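Local coordinates for protein glycosyl hydrolase 25 (Streptococcus pneumoniae, PDB 4FF5) that probably hydrolyses glycosidic bonds of peptidoglycan as a family 25 glycosyl hydrolase, and is a surface virulence factor that takes part in host-cell invasion, at residues D101-Y104 with K105-T109; I55-S58 with G59-P63. One frame throughout, in Å; residues are numbered along the deposited sequence.

Interaction 1 of 2, residues D101-Y104 with K105-T109; sequences DKAY and KSHIT. With EDO (1,2-ethanediol), chain C.
With chi1 at 81°, Tyr104 CG sits between the backbone N and the carbonyl carbon, while Lys105 sets CG beside its backbone N (chi1 -62°) and continues as an extended chain, so that the two side chains run alongside each other. The lysine methylene lies over one face of the phenol: Lys105 CG is 3.9 Å from the ring centroid and 18° off the ring normal, a CH-pi contact displaced toward the rim. Ile108 takes the ring edge, its CD1 lying near the ring plane 3.9 Å from Tyr104 CD1. This is the first turn of helix 104-112, which follows strand 77-84 in the TIM barrel of the family; Tyr104 and Ile108 both pack on that strand, and Ile108 also reaches strand 118-123. Two nearly straight i to i+4 bonds establish the helix, His107 N to Ala103 O (3.1 Å) and Ile108 N to Tyr104 O (2.9 Å). Asp101 OD1 accepts a capping bond from Ala103 N at 2.8 Å, the donor on the anti side and tilted out of the carboxylate plane, and OD2 forms a salt bridge with Arg81. The His107 ring has Ala103 O over one face and its NE2 3.7 Å from Ala103 CB; ND1 is hydrogen-bonded to the Tyr68 hydroxyl and NE2 to Ser58 O. Lys102 NZ donates to both oxygens of a 1,2-ethanediol probably left from crystallisation, weakly to O2.

Interaction 2 of 2, residues I55-S58 with G59-P63; sequences IDLS and GWQRP
Strand 54-57 runs out into a type I beta turn from Ser58 to Gln61, closed by Gln61 N donating to Ser58 O at 3.0 Å from well above the carbonyl plane. The side chain of Gln61 folds back across this turn: it bends at chi2 (72°), which brings OE1 to Ser58 N at 2.8 Å, nearly along the C=O axis of the amide. Ser58 is therefore held at both its N and its O by the same residue. Its hydroxyl accepts from Trp60 N at 3.1 Å and lies at the indole edge, near the ring plane, 3.4 Å from Trp60 CD1. The turn sits at the C-terminal end of the first strand of the family's TIM barrel, the end at which such barrels carry their active sites. A water joins the two side chains, donating to Gln61 OE1 at 2.7 Å and hydrogen-bonded to Ser58 OG. The stem of Gln61 crosses Leu57, with CG 3.7 Å from Leu57 CD2; both side chains also touch Leu244 of strand 244-249, which adjoins strand 54-57 in the barrel.

From the N terminus, the chain first meets interaction 2, where residues 55-63 leave strand 54-57 and turn toward helix 68-73. It then passes through helix 68-73 and strand 77-84 before interaction 1 opens at residue 101, in the loop that leads into helix 104-112. Interaction 2 closes a beta turn and interaction 1 the first turn of a helix; the two follow in series without nesting or crossing. In space they meet, with centres about 8 Å apart: Asp101 OD2 probably accepts from Gly59 N at 2.8 Å, and His107 NE2 lies 3.1 Å from Ser58 O, a probable hydrogen bond. Pro63 packs against the same histidine. The loop after the first barrel strand is thereby tied to the loop and helix that follow the second.

Interaction 1 of 2, residues D101-Y104 with K105-T109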
loop_
_atom_site.group_PDB
_atom_site.type_symbol
_atom_site.label_atom_id
_atom_site.label_comp_id
_atom_site.label_asym_id
_atom_site.label_seq_id
_atom_site.Cartn_x
_atom_site.Cartn_y
_atom_site.Cartn_z
ATOM N N ASP A 101 -3.652 -7.776 -10.390
ATOM C CA ASP A 101 -2.245 -8.091 -10.190
ATOM C C ASP A 101 -2.008 -9.616 -10.278
ATOM O O ASP A 101 -2.804 -10.417 -9.762
ATOM C CB ASP A 101 -1.781 -7.525 -8.838
ATOM C CG ASP A 101 -0.285 -7.698 -8.606
ATOM O OD1 ASP A 101 0.117 -8.817 -8.255
ATOM O OD2 ASP A 101 0.481 -6.706 -8.746
ATOM N N LYS A 102 -0.922 -10.007 -10.930
ATOM C CA LYS A 102 -0.631 -11.444 -11.155
ATOM C C LYS A 102 -0.035 -12.204 -9.955
ATOM O O LYS A 102 0.040 -13.434 -9.988
ATOM C CB LYS A 102 0.221 -11.636 -12.418
ATOM C CG LYS A 102 -0.575 -11.436 -13.700
ATOM C CD LYS A 102 0.289 -11.642 -14.934
ATOM C CE LYS A 102 -0.563 -11.583 -16.185
ATOM N NZ LYS A 102 0.319 -11.651 -17.376
ATOM N N ALA A 103 0.374 -11.495 -8.897
ATOM C CA ALA A 103 1.011 -12.144 -7.750
ATOM C C ALA A 103 0.274 -12.001 -6.413
ATOM O O ALA A 103 0.656 -12.657 -5.448
ATOM C CB ALA A 103 2.461 -11.672 -7.595
ATOM N N TYR A 104 -0.775 -11.171 -6.349
ATOM C CA TYR A 104 -1.321 -10.769 -5.040
ATOM C C TYR A 104 -1.765 -11.935 -4.135
ATOM O O TYR A 104 -1.535 -11.895 -2.930
ATOM C CB TYR A 104 -2.435 -9.707 -5.180
ATOM C CG TYR A 104 -3.788 -10.279 -5.542
ATOM C CD1 TYR A 104 -4.753 -10.507 -4.567
ATOM C CD2 TYR A 104 -4.093 -10.608 -6.862
ATOM C CE1 TYR A 104 -6.005 -11.039 -4.894
ATOM C CE2 TYR A 104 -5.327 -11.142 -7.197
ATOM C CZ TYR A 104 -6.275 -11.358 -6.225
ATOM O OH TYR A 104 -7.496 -11.891 -6.594
ATOM N N LYS A 105 -2.359 -12.982 -4.711
ATOM C CA LYS A 105 -2.822 -14.112 -3.886
ATOM C C LYS A 105 -1.648 -14.767 -3.171
ATOM O O LYS A 105 -1.732 -15.087 -1.974
ATOM C CB LYS A 105 -3.549 -15.161 -4.729
ATOM C CG LYS A 105 -4.805 -14.689 -5.434
ATOM C CD LYS A 105 -5.461 -15.872 -6.149
ATOM C CE LYS A 105 -6.872 -15.521 -6.569
ATOM N NZ LYS A 105 -7.463 -16.575 -7.449
ATOM N N SER A 106 -0.553 -14.956 -3.908
ATOM C CA SER A 106 0.690 -15.475 -3.337
ATOM C C SER A 106 1.295 -14.606 -2.243
ATOM O O SER A 106 1.636 -15.095 -1.149
ATOM C CB SER A 106 1.716 -15.685 -4.432
ATOM O OG SER A 106 1.371 -16.815 -5.217
ATOM N N HIS A 107 1.459 -13.315 -2.526
ATOM C CA HIS A 107 2.040 -12.424 -1.537
ATOM C C HIS A 107 1.193 -12.371 -0.289
ATOM O O HIS A 107 1.732 -12.443 0.814
ATOM C CB HIS A 107 2.225 -11.015 -2.089
ATOM C CG HIS A 107 3.287 -10.896 -3.154
ATOM N ND1 HIS A 107 4.400 -11.679 -3.181
ATOM C CD2 HIS A 107 3.389 -10.023 -4.239
ATOM C CE1 HIS A 107 5.162 -11.318 -4.235
ATOM N NE2 HIS A 107 4.537 -10.303 -4.879
ATOM N N ILE A 108 -0.126 -12.255 -0.440
ATOM C CA ILE A 108 -0.998 -12.152 0.725
ATOM C C ILE A 108 -1.005 -13.451 1.536
ATOM O O ILE A 108 -0.744 -13.427 2.737
ATOM C CB ILE A 108 -2.440 -11.746 0.360
ATOM C CG1 ILE A 108 -2.455 -10.335 -0.251
ATOM C CG2 ILE A 108 -3.332 -11.776 1.588
ATOM C CD1 ILE A 108 -3.786 -9.919 -0.867
ATOM N N THR A 109 -1.320 -14.563 0.885
ATOM C CA THR A 109 -1.397 -15.853 1.612
ATOM C C THR A 109 -0.077 -16.272 2.256
ATOM O O THR A 109 -0.079 -16.741 3.406
ATOM C CB THR A 109 -1.921 -17.010 0.737
ATOM O OG1 THR A 109 -1.050 -17.191 -0.371
ATOM C CG2 THR A 109 -3.279 -16.698 0.217
HETATM C C1 EDO C . -1.656 -11.157 -21.027
HETATM O O1 EDO C . -1.803 -10.931 -19.613
HETATM C C2 EDO C . -0.224 -11.542 -21.351
HETATM O O2 EDO C . 0.467 -12.089 -20.208
HETATM O O HOH W 1 -2.157 -13.970 -7.494
#

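Interaction 2 of 2, residues I55-S58 with G59-P63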
loop_
_atom_site.group_PDB
_atom_site.type_symbol
_atom_site.label_atom_id
_atom_site.label_comp_id
_atom_site.label_asym_id
_atom_site.label_seq_id
_atom_site.Cartn_x
_atom_site.Cartn_y
_atom_site.Cartn_z
ATOM N N ILE A 55 7.250 -3.237 4.071
ATOM C CA ILE A 55 7.448 -3.285 2.630
ATOM C C ILE A 55 6.120 -3.169 1.875
ATOM O O ILE A 55 5.032 -3.367 2.438
ATOM C CB ILE A 55 8.205 -4.568 2.180
ATOM C CG1 ILE A 55 7.328 -5.816 2.407
ATOM C CG2 ILE A 55 9.560 -4.649 2.888
ATOM C CD1 ILE A 55 7.947 -7.114 1.892
ATOM N N ASP A 56 6.225 -2.773 0.610
ATOM C CA ASP A 56 5.125 -2.929 -0.333
ATOM C C ASP A 56 5.639 -3.698 -1.551
ATOM O O ASP A 56 6.810 -3.558 -1.948
ATOM C CB ASP A 56 4.412 -1.606 -0.670
ATOM C CG ASP A 56 5.323 -0.585 -1.351
ATOM O OD1 ASP A 56 5.908 0.267 -0.640
ATOM O OD2 ASP A 56 5.456 -0.647 -2.599
ATOM N N LEU A 57 4.758 -4.537 -2.092
ATOM C CA LEU A 57 5.083 -5.513 -3.115
ATOM C C LEU A 57 3.965 -5.531 -4.123
ATOM O O LEU A 57 2.810 -5.210 -3.795
ATOM C CB LEU A 57 5.129 -6.920 -2.510
ATOM C CG LEU A 57 6.200 -7.308 -1.534
ATOM C CD1 LEU A 57 5.761 -8.605 -0.876
ATOM C CD2 LEU A 57 7.514 -7.510 -2.280
ATOM N N SER A 58 4.318 -5.933 -5.335
ATOM C CA SER A 58 3.382 -6.073 -6.446
ATOM C C SER A 58 3.801 -7.305 -7.272
ATOM O O SER A 58 4.760 -8.008 -6.908
ATOM C CB SER A 58 3.417 -4.815 -7.339
ATOM O OG SER A 58 4.605 -4.799 -8.104
ATOM N N GLY A 59 3.126 -7.518 -8.400
ATOM C CA GLY A 59 3.477 -8.571 -9.346
ATOM C C GLY A 59 4.864 -8.440 -9.958
ATOM O O GLY A 59 5.378 -9.411 -10.509
ATOM N N TRP A 60 5.467 -7.246 -9.874
ATOM C CA TRP A 60 6.883 -7.035 -10.257
ATOM C C TRP A 60 7.894 -7.719 -9.369
ATOM O O TRP A 60 9.063 -7.874 -9.745
ATOM C CB TRP A 60 7.182 -5.533 -10.353
ATOM C CG TRP A 60 6.388 -4.881 -11.461
ATOM C CD1 TRP A 60 5.361 -3.950 -11.348
ATOM C CD2 TRP A 60 6.529 -5.123 -12.899
ATOM N NE1 TRP A 60 4.878 -3.602 -12.589
ATOM C CE2 TRP A 60 5.540 -4.271 -13.559
ATOM C CE3 TRP A 60 7.354 -5.934 -13.681
ATOM C CZ2 TRP A 60 5.390 -4.256 -14.942
ATOM C CZ3 TRP A 60 7.195 -5.903 -15.072
ATOM C CH2 TRP A 60 6.236 -5.081 -15.684
ATOM N N GLN A 61 7.469 -8.106 -8.169
ATOM C CA GLN A 61 8.264 -8.949 -7.290
ATOM C C GLN A 61 7.729 -10.384 -7.349
ATOM O O GLN A 61 6.703 -10.685 -6.753
ATOM C CB GLN A 61 8.222 -8.413 -5.858
ATOM C CG GLN A 61 8.961 -7.100 -5.669
ATOM C CD GLN A 61 8.242 -5.913 -6.288
ATOM O OE1 GLN A 61 7.053 -5.709 -6.065
ATOM N NE2 GLN A 61 8.963 -5.130 -7.084
ATOM N N ARG A 62 8.421 -11.258 -8.083
ATOM C CA ARG A 62 7.954 -12.633 -8.311
ATOM C C ARG A 62 8.032 -13.503 -7.041
ATOM O O ARG A 62 9.116 -13.656 -6.447
ATOM C CB ARG A 62 8.721 -13.277 -9.478
ATOM C CG ARG A 62 8.767 -12.384 -10.715
ATOM C CD ARG A 62 9.723 -12.919 -11.767
ATOM N NE ARG A 62 9.072 -13.893 -12.636
ATOM N N PRO A 63 6.876 -14.060 -6.606
ATOM C CA PRO A 63 6.799 -14.932 -5.426
ATOM C C PRO A 63 7.831 -16.066 -5.428
ATOM O O PRO A 63 8.373 -16.392 -4.369
ATOM C CB PRO A 63 5.377 -15.485 -5.511
ATOM C CG PRO A 63 4.608 -14.342 -6.098
ATOM C CD PRO A 63 5.531 -13.792 -7.157
HETATM O O HOH W 2 6.525 -3.046 -6.337
#